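Side-chain contacts in fructosyl amine: oxygen oxidoreductase (PDB 3DJE), which oxidatively deglycates fructosyl amino acids with the help of a bound FAD, and is captured here with a thio-fructose ligand in its substrate pocket: residues S20-L25 and R169-M174; A44-N49 and N162-A167; I298-T303 and K425-V430. One frame throughout, in Å; residues are numbered along the deposited sequence.

Interaction 1 (S20-L25 and R169-M174); sequences STALHL and REAQRM
Ala171 directs its methyl toward helix 16-27 and settles against the backbone between Ala22 and Leu23. Its CB lies 3.9 Å from Leu23 N and 4.1 Å from Ala22 CB. With alanines facing each other at Ala22 and Ala171, the backbones come close: the CA atoms of Leu23 and Ala171 are 4.6 Å apart, and the short helical segments approach to 8.5 Å between axes, crossing at 37° with both chains running roughly the same way. Leu23 supplies the second half of the contact. Its CG stands anti to the backbone N (chi1 178°), which carries CD1 over to the aliphatic part of Glu170 on the neighbouring helix. CD1 of Leu23 lies 3.7 Å from Glu170 CG and 4.0 Å from Glu170 CB. The leucine branch runs slantwise over the glutamate stem, touching methylenes and leaving the carboxylate aside. A bend in the glutamate chain (chi2 81°) turns that carboxylate along its own helix toward Arg173, about one turn on. There Glu170 OE1, through its anti lone pair, accepts a bond from Arg173 NH1 at 2.8 Å; the oxygen lies almost in the guanidinium plane, and this salt bridge should restrain the carboxylate while the stem packs on Leu23. Helix 16-27 follows strand 9-12 in the nucleotide-binding sheet, and Ala22 also packs on Ile11 of that strand. Leu86 touches both Leu23 and Glu170, while Ser20 and His24 face helix 373-382. Helix 160-173 leads into strand 177-180, an outermost strand of the same sheet, so the contact pairs two helices of the Rossmann-type layer.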
loop_
_atom_site.group_PDB
_atom_site.type_symbol
_atom_site.label_atom_id
_atom_site.label_comp_id
_atom_site.label_asym_id
_atom_site.label_seq_id
_atom_site.Cartn_x
_atom_site.Cartn_y
_atom_site.Cartn_z
ATOM N N SER A 20 0.516 12.679 0.013
ATOM C CA SER A 20 -0.363 13.080 1.127
ATOM C C SER A 20 0.291 14.206 1.944
ATOM O O SER A 20 -0.354 15.223 2.311
ATOM C CB SER A 20 -0.655 11.902 2.053
ATOM O OG SER A 20 -1.742 12.241 2.899
ATOM N N THR A 21 1.579 14.023 2.226
ATOM C CA THR A 21 2.340 15.009 2.973
ATOM C C THR A 21 2.398 16.350 2.227
ATOM O O THR A 21 2.180 17.410 2.828
ATOM C CB THR A 21 3.739 14.480 3.322
ATOM O OG1 THR A 21 3.608 13.272 4.082
ATOM C CG2 THR A 21 4.476 15.490 4.193
ATOM N N ALA A 22 2.675 16.301 0.921
ATOM C CA ALA A 22 2.721 17.515 0.098
ATOM C C ALA A 22 1.395 18.272 0.149
ATOM O O ALA A 22 1.362 19.494 0.350
ATOM C CB ALA A 22 3.092 17.162 -1.333
ATOM N N LEU A 23 0.301 17.526 0.000
ATOM C CA LEU A 23 -1.043 18.094 0.033
ATOM C C LEU A 23 -1.324 18.761 1.363
ATOM O O LEU A 23 -1.805 19.910 1.402
ATOM C CB LEU A 23 -2.080 17.003 -0.250
ATOM C CG LEU A 23 -3.535 17.483 -0.182
ATOM C CD1 LEU A 23 -3.810 18.547 -1.259
ATOM C CD2 LEU A 23 -4.485 16.278 -0.304
ATOM N N HIS A 24 -1.024 18.055 2.457
ATOM C CA HIS A 24 -1.313 18.598 3.780
ATOM C C HIS A 24 -0.411 19.756 4.168
ATOM O O HIS A 24 -0.880 20.699 4.808
ATOM C CB HIS A 24 -1.398 17.493 4.818
ATOM C CG HIS A 24 -2.640 16.681 4.673
ATOM N ND1 HIS A 24 -3.881 17.167 5.030
ATOM C CD2 HIS A 24 -2.850 15.444 4.161
ATOM C CE1 HIS A 24 -4.799 16.247 4.777
ATOM N NE2 HIS A 24 -4.200 15.197 4.243
ATOM N N LEU A 25 0.839 19.745 3.716
ATOM C CA LEU A 25 1.693 20.919 3.935
ATOM C C LEU A 25 1.066 22.127 3.245
ATOM O O LEU A 25 0.977 23.213 3.846
ATOM C CB LEU A 25 3.109 20.697 3.395
ATOM C CG LEU A 25 4.014 19.822 4.258
ATOM C CD1 LEU A 25 5.258 19.411 3.462
ATOM C CD2 LEU A 25 4.440 20.478 5.579
ATOM N N ARG A 169 -1.930 16.845 -8.051
ATOM C CA ARG A 169 -2.282 17.989 -8.863
ATOM C C ARG A 169 -2.831 19.109 -7.996
ATOM O O ARG A 169 -2.578 20.282 -8.278
ATOM C CB ARG A 169 -3.281 17.580 -9.933
ATOM C CG ARG A 169 -2.599 16.738 -10.989
ATOM C CD ARG A 169 -3.521 16.383 -12.111
ATOM N NE ARG A 169 -3.898 17.596 -12.833
ATOM C CZ ARG A 169 -5.141 18.056 -12.896
ATOM N NH1 ARG A 169 -6.126 17.369 -12.328
ATOM N NH2 ARG A 169 -5.399 19.184 -13.553
ATOM N N GLU A 170 -3.556 18.751 -6.938
ATOM C CA GLU A 170 -4.041 19.760 -5.984
ATOM C C GLU A 170 -2.868 20.376 -5.202
ATOM O O GLU A 170 -2.794 21.587 -5.034
ATOM C CB GLU A 170 -5.082 19.153 -5.044
ATOM C CG GLU A 170 -5.617 20.148 -4.013
ATOM C CD GLU A 170 -6.713 21.085 -4.518
ATOM O OE1 GLU A 170 -6.825 21.344 -5.737
ATOM O OE2 GLU A 170 -7.464 21.594 -3.656
ATOM N N ALA A 171 -1.933 19.545 -4.747
ATOM C CA ALA A 171 -0.738 20.068 -4.057
ATOM C C ALA A 171 -0.007 21.053 -4.967
ATOM O O ALA A 171 0.416 22.139 -4.536
ATOM C CB ALA A 171 0.184 18.919 -3.663
ATOM N N GLN A 172 0.108 20.675 -6.233
ATOM C CA GLN A 172 0.858 21.448 -7.221
ATOM C C GLN A 172 0.171 22.787 -7.488
ATOM O O GLN A 172 0.837 23.831 -7.551
ATOM C CB GLN A 172 1.004 20.639 -8.502
ATOM C CG GLN A 172 1.820 21.338 -9.564
ATOM C CD GLN A 172 1.893 20.527 -10.818
ATOM O OE1 GLN A 172 0.865 20.154 -11.382
ATOM N NE2 GLN A 172 3.116 20.238 -11.271
ATOM N N ARG A 173 -1.153 22.783 -7.626
ATOM C CA ARG A 173 -1.834 24.055 -7.895
ATOM C C ARG A 173 -1.783 24.998 -6.689
ATOM O O ARG A 173 -1.880 26.227 -6.841
ATOM C CB ARG A 173 -3.251 23.864 -8.448
ATOM C CG ARG A 173 -4.276 23.325 -7.502
ATOM C CD ARG A 173 -5.662 23.294 -8.198
ATOM N NE ARG A 173 -5.617 22.455 -9.386
ATOM C CZ ARG A 173 -5.903 21.152 -9.410
ATOM N NH1 ARG A 173 -6.306 20.507 -8.308
ATOM N NH2 ARG A 173 -5.794 20.491 -10.554
HETATM N N MSE A 174 -1.588 24.414 -5.507
HETATM C CA MSE A 174 -1.396 25.185 -4.284
HETATM C C MSE A 174 0.055 25.591 -4.046
HETATM O O MSE A 174 0.378 26.173 -3.010
HETATM C CB MSE A 174 -1.943 24.426 -3.086
HETATM C CG MSE A 174 -3.429 24.194 -3.201
HETATM SE SE MSE A 174 -3.970 23.155 -1.690
HETATM C CE MSE A 174 -3.942 24.549 -0.343
#

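Interaction 2 (A44-N49 and N162-A167); sequences AISAGN and NALVAA. With FAD (flavin-adenine dinucleotide), chain C.
Ser46 and Leu164 meet where the FAD-binding loop after strand 33-37 passes beside helix 160-173. From Ser46 CB, which is directed toward the helix and packs 3.6 Å from FAD O1A, the side chain leads to OG, set anti to the backbone N (chi1 169°). Three neighbours then gather round OG from well-separated directions. Ser46 OG donates a hydrogen bond to the phosphate oxygen O1A of FAD at 2.7 Å. Gly48 N gives Ser46 OG a bond of 2.9 Å. The CD2 methyl of Leu164 touches Ser46 OG at 4.0 Å. The bond from Gly48 N closes an ST turn, which lies within a type I beta turn from Ser46 to Asn49, closed by Asn49 N on Ser46 O. This is the loop after the second strand of a Rossmann-type dinucleotide-binding fold; Asp37, at the end of that strand, also bonds FAD, and Thr16, which binds FAD at the start of helix 16-27, touches Ser46. The turn presents Ala47 N to the cofactor, where it reaches FAD O2A at 2.8 Å with an N-H...O angle of 166°, so one phosphate is gripped by two neighbouring residues. Leu164, directed at the loop, lays the same CD2 methyl over the backbone of the turn, 4.2 Å from Gly48 C, where no side chain intervenes. Beyond it, the Asn49 amide turns elsewhere, its ND2 bonding Ile435 O and Ser43 O.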
loop_
_atom_site.group_PDB
_atom_site.type_symbol
_atom_site.label_atom_id
_atom_site.label_comp_id
_atom_site.label_asym_id
_atom_site.label_seq_id
_atom_site.Cartn_x
_atom_site.Cartn_y
_atom_site.Cartn_z
ATOM N N ALA A 44 5.559 4.689 -11.564
ATOM C CA ALA A 44 5.407 3.276 -11.937
ATOM C C ALA A 44 5.826 2.314 -10.825
ATOM O O ALA A 44 5.383 1.153 -10.831
ATOM C CB ALA A 44 6.165 2.972 -13.205
ATOM N N ILE A 45 6.644 2.785 -9.882
ATOM C CA ILE A 45 7.035 1.953 -8.731
ATOM C C ILE A 45 6.321 2.327 -7.429
ATOM O O ILE A 45 6.613 1.774 -6.353
ATOM C CB ILE A 45 8.578 1.898 -8.514
ATOM C CG1 ILE A 45 9.146 3.277 -8.196
ATOM C CG2 ILE A 45 9.268 1.275 -9.735
ATOM C CD1 ILE A 45 10.568 3.240 -7.588
ATOM N N SER A 46 5.401 3.282 -7.500
ATOM C CA SER A 46 4.570 3.530 -6.337
ATOM C C SER A 46 3.578 2.394 -6.130
ATOM O O SER A 46 2.844 2.021 -7.050
ATOM C CB SER A 46 3.825 4.868 -6.446
ATOM O OG SER A 46 2.832 4.952 -5.430
ATOM N N ALA A 47 3.536 1.881 -4.905
ATOM C CA ALA A 47 2.508 0.915 -4.521
ATOM C C ALA A 47 1.092 1.490 -4.686
ATOM O O ALA A 47 0.131 0.731 -4.793
ATOM C CB ALA A 47 2.735 0.458 -3.103
ATOM N N GLY A 48 0.968 2.819 -4.733
ATOM C CA GLY A 48 -0.353 3.453 -4.857
ATOM C C GLY A 48 -0.822 3.573 -6.296
ATOM O O GLY A 48 -1.969 3.947 -6.549
ATOM N N ASN A 49 0.061 3.248 -7.236
ATOM C CA ASN A 49 -0.277 3.349 -8.644
ATOM C C ASN A 49 -0.968 2.076 -9.115
ATOM O O ASN A 49 -0.338 1.167 -9.679
ATOM C CB ASN A 49 0.940 3.680 -9.502
ATOM C CG ASN A 49 0.558 3.987 -10.936
ATOM O OD1 ASN A 49 -0.596 3.782 -11.341
ATOM N ND2 ASN A 49 1.515 4.486 -11.717
ATOM N N ASN A 162 -6.043 7.332 -9.748
ATOM C CA ASN A 162 -6.729 8.609 -9.954
ATOM C C ASN A 162 -6.739 9.496 -8.697
ATOM O O ASN A 162 -6.627 10.727 -8.801
ATOM C CB ASN A 162 -8.140 8.378 -10.502
ATOM C CG ASN A 162 -8.129 7.875 -11.945
ATOM O OD1 ASN A 162 -7.110 7.942 -12.644
ATOM N ND2 ASN A 162 -9.275 7.376 -12.399
ATOM N N ALA A 163 -6.844 8.876 -7.516
ATOM C CA ALA A 163 -6.808 9.638 -6.252
ATOM C C ALA A 163 -5.411 10.233 -6.003
ATOM O O ALA A 163 -5.264 11.398 -5.570
ATOM C CB ALA A 163 -7.211 8.744 -5.077
ATOM N N LEU A 164 -4.389 9.426 -6.272
ATOM C CA LEU A 164 -2.987 9.861 -6.125
ATOM C C LEU A 164 -2.696 11.062 -7.031
ATOM O O LEU A 164 -2.133 12.070 -6.591
ATOM C CB LEU A 164 -2.048 8.685 -6.442
ATOM C CG LEU A 164 -0.540 8.934 -6.369
ATOM C CD1 LEU A 164 -0.125 9.324 -4.960
ATOM C CD2 LEU A 164 0.172 7.639 -6.811
ATOM N N VAL A 165 -3.098 10.950 -8.296
ATOM C CA VAL A 165 -2.930 12.027 -9.277
ATOM C C VAL A 165 -3.718 13.271 -8.838
ATOM O O VAL A 165 -3.179 14.368 -8.848
ATOM C CB VAL A 165 -3.330 11.559 -10.697
ATOM C CG1 VAL A 165 -3.373 12.724 -11.672
ATOM C CG2 VAL A 165 -2.329 10.509 -11.209
ATOM N N ALA A 166 -4.962 13.091 -8.398
ATOM C CA ALA A 166 -5.774 14.237 -7.959
ATOM C C ALA A 166 -5.086 14.968 -6.803
ATOM O O ALA A 166 -5.053 16.200 -6.767
ATOM C CB ALA A 166 -7.186 13.788 -7.562
ATOM N N ALA A 167 -4.582 14.206 -5.833
ATOM C CA ALA A 167 -3.924 14.816 -4.674
ATOM C C ALA A 167 -2.640 15.553 -5.084
ATOM O O ALA A 167 -2.382 16.660 -4.594
ATOM C CB ALA A 167 -3.617 13.765 -3.620
HETATM P PA FAD C . 4.900 4.346 -2.493
HETATM O O1A FAD C . 3.550 4.828 -2.807
HETATM O O2A FAD C . 5.377 3.084 -3.138
HETATM O O5B FAD C . 5.846 5.567 -2.831
HETATM C C5B FAD C . 7.273 5.483 -2.780
HETATM C C4B FAD C . 7.812 6.565 -3.724
HETATM O O4B FAD C . 9.226 6.580 -3.450
HETATM C C3B FAD C . 7.634 6.075 -5.180
HETATM O O3B FAD C . 6.831 6.991 -5.942
HETATM C C2B FAD C . 9.087 6.031 -5.679
HETATM O O2B FAD C . 9.215 6.480 -7.065
HETATM C C1B FAD C . 9.811 6.955 -4.659
HETATM N N9A FAD C . 11.282 6.725 -4.792
HETATM C C8A FAD C . 11.940 5.561 -4.971
HETATM N N7A FAD C . 13.258 5.819 -5.101
HETATM C C5A FAD C . 13.425 7.146 -5.005
HETATM C C6A FAD C . 14.537 7.992 -5.077
HETATM N N6A FAD C . 15.770 7.477 -5.296
HETATM N N1A FAD C . 14.353 9.319 -4.936
HETATM C C2A FAD C . 13.136 9.837 -4.729
HETATM N N3A FAD C . 12.051 9.058 -4.660
HETATM C C4A FAD C . 12.179 7.717 -4.796
HETATM N N1 FAD C . -3.097 -0.663 0.896
HETATM C C2 FAD C . -4.431 -0.429 1.225
HETATM O O2 FAD C . -4.751 0.427 2.052
HETATM N N3 FAD C . -5.421 -1.191 0.603
HETATM C C4 FAD C . -5.113 -2.181 -0.323
HETATM O O4 FAD C . -6.018 -2.834 -0.856
HETATM C C4X FAD C . -3.764 -2.419 -0.630
HETATM N N5 FAD C . -3.418 -3.415 -1.541
HETATM C C5X FAD C . -2.097 -3.520 -1.968
HETATM C C6 FAD C . -1.808 -4.374 -3.029
HETATM C C7 FAD C . -0.509 -4.470 -3.513
HETATM C C7M FAD C . -0.245 -5.447 -4.668
HETATM C C8 FAD C . 0.506 -3.693 -2.957
HETATM C C8M FAD C . 1.934 -3.746 -3.550
HETATM C C9 FAD C . 0.205 -2.821 -1.900
HETATM C C9A FAD C . -1.103 -2.721 -1.408
HETATM N N10 FAD C . -1.434 -1.865 -0.339
HETATM C C10 FAD C . -2.774 -1.654 -0.017
HETATM C "C1'" FAD C . -0.381 -1.180 0.424
HETATM C "C2'" FAD C . -0.184 0.237 -0.117
HETATM O "O2'" FAD C . -0.212 0.217 -1.562
HETATM C "C3'" FAD C . 1.149 0.783 0.384
HETATM O "O3'" FAD C . 1.260 0.533 1.801
HETATM C "C4'" FAD C . 1.273 2.296 0.169
HETATM O "O4'" FAD C . 0.862 2.680 -1.143
HETATM C "C5'" FAD C . 2.736 2.705 0.376
HETATM O "O5'" FAD C . 2.862 4.130 0.235
HETATM P P FAD C . 4.306 4.821 0.325
HETATM O O1P FAD C . 4.972 4.390 1.590
HETATM O O2P FAD C . 4.081 6.254 0.046
HETATM O O3P FAD C . 5.135 4.202 -0.905
#

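Interaction 3 (I298-T303 and K425-V430); sequences IPFEKT and KEWTNV
Trp427 and Lys302 carry most of this contact: the lysine lays its bent aliphatic chain across one face of the indole. Trp427 sets its CG beside the backbone N (chi1 -65°) and pushes the ring system toward the 298-303 loop. Lys302 crosses it obliquely. Lys302 CG lies 3.9 Å from Trp427 CZ3. Lys302 CD stands 3.7 Å above the centroid of the six-membered ring of Trp427 and only 6° off the normal, a clear CH-pi contact. Lys302 CE comes 3.7 Å from Trp427 CD2 at the ring fusion. The chain bends at chi2 and again at chi4, and the last bend lifts the amine from the indole. Lys302 NZ is thus 5.1 Å from the centroid of the five-membered ring of Trp427, which makes any cation-pi attraction weak at most; the grip comes from the methylenes. Phe300 joins from the far end of the indole. Its phenyl edge is turned to the tryptophan, with Phe300 CZ 4.2 Å from Trp427 CH2. Phe421 links the two aromatics: it meets the Phe300 ring edge-to-face and lies with its plane at a shallow tilt to that of Trp427. At the other end of the contact a water 2.9 Å from Thr303 O and 3.0 Å from Val430 O is placed to donate to both, though more acceptors are within reach than it has protons, so both bonds need not form at once. Lys302 is also bonded through its backbone to Ile334, on which Trp427 packs. The result is a small aromatic cluster near the surface, with a lysine chain laid over one indole face, that joins the 425-430 loop to strand 331-339 through Ile334. That strand belongs to the large mixed sheet, several of whose strands contribute residues to the sugar pocket, as in the substrate-binding domain of the MSOX/MTOX family.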
loop_
_atom_site.group_PDB
_atom_site.type_symbol
_atom_site.label_atom_id
_atom_site.label_comp_id
_atom_site.label_asym_id
_atom_site.label_seq_id
_atom_site.Cartn_x
_atom_site.Cartn_y
_atom_site.Cartn_z
ATOM N N ILE A 298 16.211 -5.589 -1.442
ATOM C CA ILE A 298 16.369 -4.499 -2.408
ATOM C C ILE A 298 15.284 -4.499 -3.481
ATOM O O ILE A 298 15.215 -5.421 -4.300
ATOM C CB ILE A 298 17.755 -4.549 -3.096
ATOM C CG1 ILE A 298 18.877 -4.533 -2.048
ATOM C CG2 ILE A 298 17.904 -3.404 -4.113
ATOM C CD1 ILE A 298 18.865 -3.324 -1.107
ATOM N N PRO A 299 14.444 -3.447 -3.497
ATOM C CA PRO A 299 13.354 -3.429 -4.465
ATOM C C PRO A 299 13.839 -3.258 -5.899
ATOM O O PRO A 299 14.921 -2.704 -6.143
ATOM C CB PRO A 299 12.511 -2.209 -4.056
ATOM C CG PRO A 299 13.116 -1.662 -2.846
ATOM C CD PRO A 299 14.473 -2.240 -2.656
ATOM N N PHE A 300 13.041 -3.750 -6.841
ATOM C CA PHE A 300 13.267 -3.504 -8.254
ATOM C C PHE A 300 11.941 -3.469 -9.000
ATOM O O PHE A 300 10.954 -4.063 -8.551
ATOM C CB PHE A 300 14.207 -4.562 -8.862
ATOM C CG PHE A 300 13.674 -5.972 -8.791
ATOM C CD1 PHE A 300 12.959 -6.513 -9.859
ATOM C CD2 PHE A 300 13.901 -6.756 -7.664
ATOM C CE1 PHE A 300 12.463 -7.827 -9.806
ATOM C CE2 PHE A 300 13.404 -8.069 -7.594
ATOM C CZ PHE A 300 12.683 -8.598 -8.671
ATOM N N GLU A 301 11.923 -2.776 -10.135
ATOM C CA GLU A 301 10.735 -2.689 -10.978
ATOM C C GLU A 301 10.636 -3.924 -11.881
ATOM O O GLU A 301 11.629 -4.341 -12.489
ATOM C CB GLU A 301 10.767 -1.416 -11.838
ATOM C CG GLU A 301 9.499 -1.238 -12.669
ATOM C CD GLU A 301 9.522 -0.072 -13.657
ATOM O OE1 GLU A 301 10.581 0.589 -13.860
ATOM O OE2 GLU A 301 8.448 0.173 -14.246
ATOM N N LYS A 302 9.446 -4.513 -11.953
ATOM C CA LYS A 302 9.190 -5.577 -12.926
ATOM C C LYS A 302 7.714 -5.628 -13.310
ATOM O O LYS A 302 6.829 -5.751 -12.454
ATOM C CB LYS A 302 9.690 -6.941 -12.431
ATOM C CG LYS A 302 9.701 -7.996 -13.540
ATOM C CD LYS A 302 10.960 -8.833 -13.531
ATOM C CE LYS A 302 11.014 -9.722 -14.758
ATOM N NZ LYS A 302 11.730 -9.068 -15.892
ATOM N N THR A 303 7.464 -5.524 -14.605
ATOM C CA THR A 303 6.119 -5.541 -15.138
ATOM C C THR A 303 5.756 -6.978 -15.581
ATOM O O THR A 303 5.229 -7.210 -16.676
ATOM C CB THR A 303 5.961 -4.483 -16.271
ATOM O OG1 THR A 303 6.584 -3.253 -15.854
ATOM C CG2 THR A 303 4.516 -4.202 -16.512
ATOM N N LYS A 425 12.603 -18.541 -10.974
ATOM C CA LYS A 425 13.306 -18.934 -12.204
ATOM C C LYS A 425 12.564 -18.561 -13.487
ATOM O O LYS A 425 13.170 -18.459 -14.561
ATOM C CB LYS A 425 13.559 -20.451 -12.198
ATOM C CG LYS A 425 14.946 -20.876 -11.704
ATOM C CD LYS A 425 15.116 -20.757 -10.189
ATOM C CE LYS A 425 16.571 -20.466 -9.829
ATOM N NZ LYS A 425 16.803 -20.473 -8.363
ATOM N N GLU A 426 11.251 -18.375 -13.382
ATOM C CA GLU A 426 10.414 -18.119 -14.542
ATOM C C GLU A 426 9.406 -17.027 -14.228
ATOM O O GLU A 426 8.805 -17.021 -13.150
ATOM C CB GLU A 426 9.680 -19.398 -14.971
ATOM C CG GLU A 426 10.596 -20.494 -15.512
ATOM C CD GLU A 426 9.860 -21.799 -15.747
ATOM O OE1 GLU A 426 9.072 -21.874 -16.720
ATOM O OE2 GLU A 426 10.069 -22.751 -14.959
ATOM N N TRP A 427 9.241 -16.118 -15.181
ATOM C CA TRP A 427 8.280 -15.021 -15.070
ATOM C C TRP A 427 7.261 -15.097 -16.199
ATOM O O TRP A 427 7.475 -15.790 -17.204
ATOM C CB TRP A 427 9.013 -13.684 -15.131
ATOM C CG TRP A 427 9.937 -13.442 -13.982
ATOM C CD1 TRP A 427 11.183 -13.983 -13.788
ATOM C CD2 TRP A 427 9.706 -12.563 -12.872
ATOM N NE1 TRP A 427 11.732 -13.507 -12.620
ATOM C CE2 TRP A 427 10.845 -12.635 -12.035
ATOM C CE3 TRP A 427 8.640 -11.730 -12.496
ATOM C CZ2 TRP A 427 10.953 -11.901 -10.851
ATOM C CZ3 TRP A 427 8.746 -11.005 -11.319
ATOM C CH2 TRP A 427 9.894 -11.090 -10.511
ATOM N N THR A 428 6.148 -14.385 -16.035
ATOM C CA THR A 428 5.155 -14.242 -17.104
ATOM C C THR A 428 5.705 -13.447 -18.306
ATOM O O THR A 428 6.784 -12.853 -18.225
ATOM C CB THR A 428 3.858 -13.578 -16.571
ATOM O OG1 THR A 428 4.192 -12.319 -15.969
ATOM C CG2 THR A 428 3.192 -14.474 -15.530
ATOM N N ASN A 429 4.954 -13.445 -19.410
ATOM C CA ASN A 429 5.348 -12.787 -20.664
ATOM C C ASN A 429 4.244 -11.851 -21.153
ATOM O O ASN A 429 3.899 -11.807 -22.340
ATOM C CB ASN A 429 5.683 -13.848 -21.736
ATOM C CG ASN A 429 6.045 -13.235 -23.096
ATOM O OD1 ASN A 429 6.855 -12.300 -23.187
ATOM N ND2 ASN A 429 5.432 -13.759 -24.161
ATOM N N VAL A 430 3.694 -11.084 -20.218
ATOM C CA VAL A 430 2.585 -10.188 -20.511
ATOM C C VAL A 430 3.094 -8.909 -21.188
ATOM O O VAL A 430 4.210 -8.463 -20.922
ATOM C CB VAL A 430 1.784 -9.858 -19.214
ATOM C CG1 VAL A 430 0.554 -9.026 -19.535
ATOM C CG2 VAL A 430 1.374 -11.146 -18.494
HETATM O O HOH W 1 5.573 -6.274 -19.372
#

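Overall arrangement
Helix 160-173 is shared by interactions 1 and 2, whose centres are 13 Å apart; they touch where Leu23 CD1 packs 4.1 Å from Ala167 O. Interaction 2 lies directly on the FAD pyrophosphate, whereas interaction 1 is a shell further out, the nearest atoms of the Ala22 side chain and the cofactor being about 11 Å apart. Interaction 3 meets the same FAD loop: Glu301 CB is 3.7 Å from Ile45 CG2, although the centres of interactions 2 and 3 are 20 Å apart. The 44-49 loop thus has helix 160-173 as one neighbour and the 298-303 loop as another, with Gly48 CA about 11 Å from the nearest atom of the bound thio-fructose ligand. Interactions 1 and 3 are separate, about 19 Å between nearest atoms.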